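Local coordinates for spike glycoprotein (Bat coronavirus HKU9, PDB 5GYQ), which probably attaches the virion to the host cell membrane through a receptor, this fragment being the putative receptor-binding domain in the S1 part of the spike, at residues P19-R24 and Y90-L94; F98-L102 and A152-P158. One frame throughout, in Å; residues are numbered along the deposited sequence.

Interaction 1: residues P19-R24 and Y90-L94; sequences PVVWRR and YNYAL
V20 and N91 bring the two backbones closest, their CA atoms 4.8 Å apart: the 3-10 turn at 19-20 lies against N91, the residue at which the chain leaves helix 86-90. A water joins the backbones, donating to V20 O at 2.9 Å and to N91 O at 2.8 Å. Beyond the turn, W22 and Y92 form an edge-to-face (T-shaped) pair, planes at 85° and the five-membered ring's centroid 4.7 Å from that of Y92. The tyrosine edge faces the indole: Y92 CD1 stands over its centre, 3.3 Å from W22 CD2. With CG anti to the backbone N (chi1 -178°), the Y92 ring swings across the indole edge first, and Y92 CB adds a CH-pi contact over the five-membered ring. At the turn, N91 OD1 rests 3.3 Å from V20 CA, but its hydrogen bond comes from A116 N, while N91 ND2 gives one to T86 O; both ends of the buried amide are held. D67 of strand 63-71 makes a salt bridge to R24 NE through OD1 and a hydrogen bond with Y92 OH through OD2. The contact thus fastens the start of edge strand 23-27 to the loop after helix 86-90, with P19 and Y92 both touching F87 of that helix.

Interaction 2: residues F98-L102 and A152-P158; sequences FYGCL and AVITLKP
I154 O is approached twice from the neighbouring strand: C101 N donates to it at 2.7 Å, and G100 CA makes a CA-H...O contact at 3.1 Å. These belong to an antiparallel ladder in the five-stranded sheet of the receptor-binding domain, where strands 100-111 and 146-157 run side by side, their short segments at 174°. C101 and I154 are a hydrogen-bonded pair, closed by I154 N to C101 O; G100-T155 and L102-V153 flank it as non-hydrogen-bonded pairs. Ahead of the strand, L156 N gives Y99 O an almost straight bond. G100 has a positive phi, at which a CB would be jammed against the carbonyl O of Y99, the residue before; separately, a CB here would run into I154 O of the neighbouring strand. C101 projects from the same face as I154 and is disulfide-bonded to C48 of edge strand 43-49, while I154 packs on V64 and L66 of strand 63-71. On the face of V153 and T155, L102 lies alongside V153, both pointing the same way. F98 folds back onto that face, CG anti to the backbone N (chi1 178°): its CZ meets V153 CG1 at 3.6 Å, and T155 OG1 sits at the ring edge, in plane. Y99 crosses L156 at about a right angle and reaches on to P158. There L156 CB makes a CH-pi contact over one face of the Y99 ring, 4.0 Å from its centroid and 24° off the normal, with Y99 CE2 its nearest ring atom.

In the fold
From the N terminus the chain passes helix 10-14 and enters residues 19-24, which begin edge strand 23-27. It then runs through strands 30-32, 43-49 and 63-71 and helices 73-81 and 86-90 before 90-94 returns to close interaction 1. Only afterwards does 98-102 open interaction 2, whose loop holds helix 130-139 and closes on 152-158. The two loops therefore follow in series, neither nested nor crossed. Interaction 1 ties an edge of the five-stranded sheet to a connecting loop; interaction 2 joins two strands inside it. Their centres lie about 15 Å apart, yet they touch: Y92 OH packs 3.4 Å from V153 CG1, and L94 CD2 meets L102 CD2.

Interaction 1: residues P19-R24 and Y90-L94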
# COMPACT_ATOMS: atom_id res chain seq x y z
N PRO A 19 -2.93 -7.09 6.51
CA PRO A 19 -2.75 -7.31 5.07
C PRO A 19 -3.87 -8.14 4.44
O PRO A 19 -4.16 -7.96 3.26
CB PRO A 19 -1.41 -8.06 4.99
CG PRO A 19 -1.18 -8.60 6.36
CD PRO A 19 -1.81 -7.62 7.29
N VAL A 20 -4.50 -9.01 5.22
CA VAL A 20 -5.61 -9.80 4.70
C VAL A 20 -6.78 -8.88 4.31
O VAL A 20 -7.55 -9.21 3.41
CB VAL A 20 -6.08 -10.88 5.72
CG1 VAL A 20 -6.68 -10.24 6.97
CG2 VAL A 20 -7.07 -11.83 5.07
N VAL A 21 -6.89 -7.72 4.95
CA VAL A 21 -7.92 -6.74 4.58
C VAL A 21 -7.32 -5.38 4.21
O VAL A 21 -7.78 -4.35 4.69
CB VAL A 21 -8.95 -6.54 5.71
CG1 VAL A 21 -9.91 -7.72 5.75
CG2 VAL A 21 -8.27 -6.35 7.06
N TRP A 22 -6.30 -5.39 3.35
CA TRP A 22 -5.65 -4.16 2.89
C TRP A 22 -6.66 -3.22 2.23
O TRP A 22 -7.64 -3.67 1.64
CB TRP A 22 -4.52 -4.48 1.91
CG TRP A 22 -4.95 -5.20 0.65
CD1 TRP A 22 -5.05 -6.55 0.47
CD2 TRP A 22 -5.32 -4.60 -0.61
NE1 TRP A 22 -5.46 -6.83 -0.81
CE2 TRP A 22 -5.63 -5.65 -1.49
CE3 TRP A 22 -5.41 -3.28 -1.07
CZ2 TRP A 22 -6.03 -5.43 -2.81
CZ3 TRP A 22 -5.81 -3.06 -2.38
CH2 TRP A 22 -6.11 -4.13 -3.23
N ARG A 23 -6.41 -1.92 2.32
CA ARG A 23 -7.38 -0.96 1.79
C ARG A 23 -6.87 -0.16 0.60
O ARG A 23 -5.70 0.22 0.55
CB ARG A 23 -7.83 -0.01 2.90
CG ARG A 23 -8.97 -0.56 3.74
CD ARG A 23 -8.82 -0.17 5.20
NE ARG A 23 -10.04 0.40 5.76
CZ ARG A 23 -10.27 0.53 7.06
NH1 ARG A 23 -9.36 0.12 7.93
NH2 ARG A 23 -11.41 1.07 7.49
N ARG A 24 -7.76 0.11 -0.35
CA ARG A 24 -7.40 0.85 -1.55
C ARG A 24 -8.08 2.21 -1.60
O ARG A 24 -9.26 2.33 -1.26
CB ARG A 24 -7.74 0.04 -2.80
CG ARG A 24 -7.69 0.83 -4.10
CD ARG A 24 -7.56 -0.10 -5.30
NE ARG A 24 -6.26 -0.77 -5.30
CZ ARG A 24 -5.89 -1.69 -6.19
NH1 ARG A 24 -6.72 -2.06 -7.15
NH2 ARG A 24 -4.69 -2.25 -6.11
N TYR A 90 -1.31 -14.94 -0.66
CA TYR A 90 -2.64 -15.04 -0.06
C TYR A 90 -3.24 -13.74 0.46
O TYR A 90 -4.36 -13.74 0.96
CB TYR A 90 -2.61 -16.06 1.08
CG TYR A 90 -2.01 -17.40 0.70
CD1 TYR A 90 -2.67 -18.26 -0.16
CD2 TYR A 90 -0.79 -17.80 1.22
CE1 TYR A 90 -2.14 -19.49 -0.50
CE2 TYR A 90 -0.24 -19.03 0.89
CZ TYR A 90 -0.92 -19.87 0.03
OH TYR A 90 -0.38 -21.08 -0.31
N ASN A 91 -2.52 -12.63 0.35
CA ASN A 91 -3.00 -11.38 0.96
C ASN A 91 -2.95 -10.16 0.04
O ASN A 91 -3.98 -9.56 -0.25
CB ASN A 91 -2.22 -11.09 2.24
CG ASN A 91 -2.40 -12.18 3.28
OD1 ASN A 91 -3.27 -12.08 4.15
ND2 ASN A 91 -1.60 -13.23 3.18
N TYR A 92 -1.75 -9.79 -0.38
CA TYR A 92 -1.58 -8.67 -1.30
C TYR A 92 -0.44 -8.94 -2.27
O TYR A 92 0.67 -9.28 -1.85
CB TYR A 92 -1.33 -7.36 -0.55
CG TYR A 92 -1.20 -6.16 -1.46
CD1 TYR A 92 -2.31 -5.40 -1.79
CD2 TYR A 92 0.02 -5.79 -2.01
CE1 TYR A 92 -2.21 -4.31 -2.63
CE2 TYR A 92 0.14 -4.71 -2.85
CZ TYR A 92 -0.98 -3.97 -3.16
OH TYR A 92 -0.87 -2.88 -3.99
N ALA A 93 -0.70 -8.76 -3.56
CA ALA A 93 0.31 -9.00 -4.59
C ALA A 93 0.42 -7.84 -5.56
O ALA A 93 -0.59 -7.29 -6.01
CB ALA A 93 -0.01 -10.28 -5.34
N LEU A 94 1.65 -7.45 -5.88
CA LEU A 94 1.89 -6.41 -6.87
C LEU A 94 1.36 -6.82 -8.24
O LEU A 94 1.41 -8.00 -8.60
CB LEU A 94 3.39 -6.10 -6.97
CG LEU A 94 4.01 -5.43 -5.75
CD1 LEU A 94 5.50 -5.26 -5.95
CD2 LEU A 94 3.34 -4.09 -5.49
O HOH W 1 -6.38 -10.29 1.01

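Interaction 2: residues F98-L102 and A152-P158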
# COMPACT_ATOMS: atom_id res chain seq x y z
N PHE A 98 4.63 -3.38 -12.55
CA PHE A 98 4.28 -2.36 -11.58
C PHE A 98 5.04 -1.06 -11.83
O PHE A 98 6.27 -1.05 -11.88
CB PHE A 98 4.56 -2.87 -10.16
CG PHE A 98 4.27 -1.86 -9.09
CD1 PHE A 98 2.97 -1.41 -8.87
CD2 PHE A 98 5.29 -1.36 -8.29
CE1 PHE A 98 2.70 -0.48 -7.88
CE2 PHE A 98 5.02 -0.44 -7.30
CZ PHE A 98 3.73 0.01 -7.10
N TYR A 99 4.28 0.02 -12.00
CA TYR A 99 4.84 1.36 -12.11
C TYR A 99 4.38 2.16 -10.90
O TYR A 99 3.18 2.40 -10.73
CB TYR A 99 4.41 2.02 -13.42
CG TYR A 99 4.71 3.51 -13.53
CD1 TYR A 99 5.93 4.02 -13.13
CD2 TYR A 99 3.77 4.38 -14.05
CE1 TYR A 99 6.21 5.38 -13.24
CE2 TYR A 99 4.03 5.74 -14.17
CZ TYR A 99 5.25 6.23 -13.76
OH TYR A 99 5.51 7.58 -13.87
N GLY A 100 5.32 2.55 -10.05
CA GLY A 100 4.97 3.24 -8.83
C GLY A 100 5.96 3.01 -7.70
O GLY A 100 7.13 2.77 -7.95
N CYS A 101 5.49 3.07 -6.45
CA CYS A 101 6.40 2.98 -5.32
C CYS A 101 5.89 2.17 -4.13
O CYS A 101 4.69 2.15 -3.84
CB CYS A 101 6.77 4.38 -4.83
SG CYS A 101 7.79 5.31 -5.99
N LEU A 102 6.82 1.50 -3.46
CA LEU A 102 6.56 0.81 -2.20
C LEU A 102 7.16 1.63 -1.07
O LEU A 102 8.38 1.81 -1.00
CB LEU A 102 7.17 -0.59 -2.21
CG LEU A 102 6.78 -1.52 -3.35
CD1 LEU A 102 7.53 -2.84 -3.23
CD2 LEU A 102 5.28 -1.75 -3.37
N ALA A 152 2.53 1.64 2.27
CA ALA A 152 1.73 2.30 1.25
C ALA A 152 2.30 1.96 -0.12
O ALA A 152 3.45 2.29 -0.43
CB ALA A 152 1.71 3.81 1.47
N VAL A 153 1.50 1.27 -0.92
CA VAL A 153 1.85 0.96 -2.29
C VAL A 153 1.22 2.00 -3.20
O VAL A 153 -0.00 2.08 -3.31
CB VAL A 153 1.37 -0.44 -2.70
CG1 VAL A 153 1.78 -0.75 -4.14
CG2 VAL A 153 1.92 -1.49 -1.75
N ILE A 154 2.07 2.80 -3.83
CA ILE A 154 1.60 3.86 -4.70
C ILE A 154 1.71 3.42 -6.15
O ILE A 154 2.80 3.28 -6.68
CB ILE A 154 2.41 5.16 -4.48
CG1 ILE A 154 2.44 5.51 -2.99
CG2 ILE A 154 1.81 6.30 -5.28
CD1 ILE A 154 3.31 6.70 -2.65
N THR A 155 0.56 3.17 -6.78
CA THR A 155 0.51 2.81 -8.19
C THR A 155 0.26 4.05 -9.04
O THR A 155 -0.68 4.80 -8.80
CB THR A 155 -0.60 1.78 -8.48
OG1 THR A 155 -0.42 0.63 -7.65
CG2 THR A 155 -0.57 1.36 -9.94
N LEU A 156 1.10 4.25 -10.04
CA LEU A 156 1.01 5.44 -10.88
C LEU A 156 0.54 5.10 -12.28
O LEU A 156 0.87 4.04 -12.82
CB LEU A 156 2.36 6.14 -10.95
CG LEU A 156 2.98 6.50 -9.60
CD1 LEU A 156 4.42 6.94 -9.79
CD2 LEU A 156 2.16 7.59 -8.92
N LYS A 157 -0.24 5.99 -12.88
CA LYS A 157 -0.54 5.89 -14.30
C LYS A 157 -0.05 7.15 -15.00
O LYS A 157 -0.24 8.26 -14.50
CB LYS A 157 -2.04 5.68 -14.54
CG LYS A 157 -2.41 4.22 -14.80
CD LYS A 157 -3.89 3.95 -14.53
CE LYS A 157 -4.80 4.75 -15.46
NZ LYS A 157 -4.95 4.12 -16.79
N PRO A 158 0.59 6.98 -16.17
CA PRO A 158 1.17 8.12 -16.89
C PRO A 158 0.12 9.13 -17.32
O PRO A 158 -1.02 8.76 -17.62
CB PRO A 158 1.83 7.46 -18.11
CG PRO A 158 1.13 6.16 -18.27
CD PRO A 158 0.79 5.71 -16.88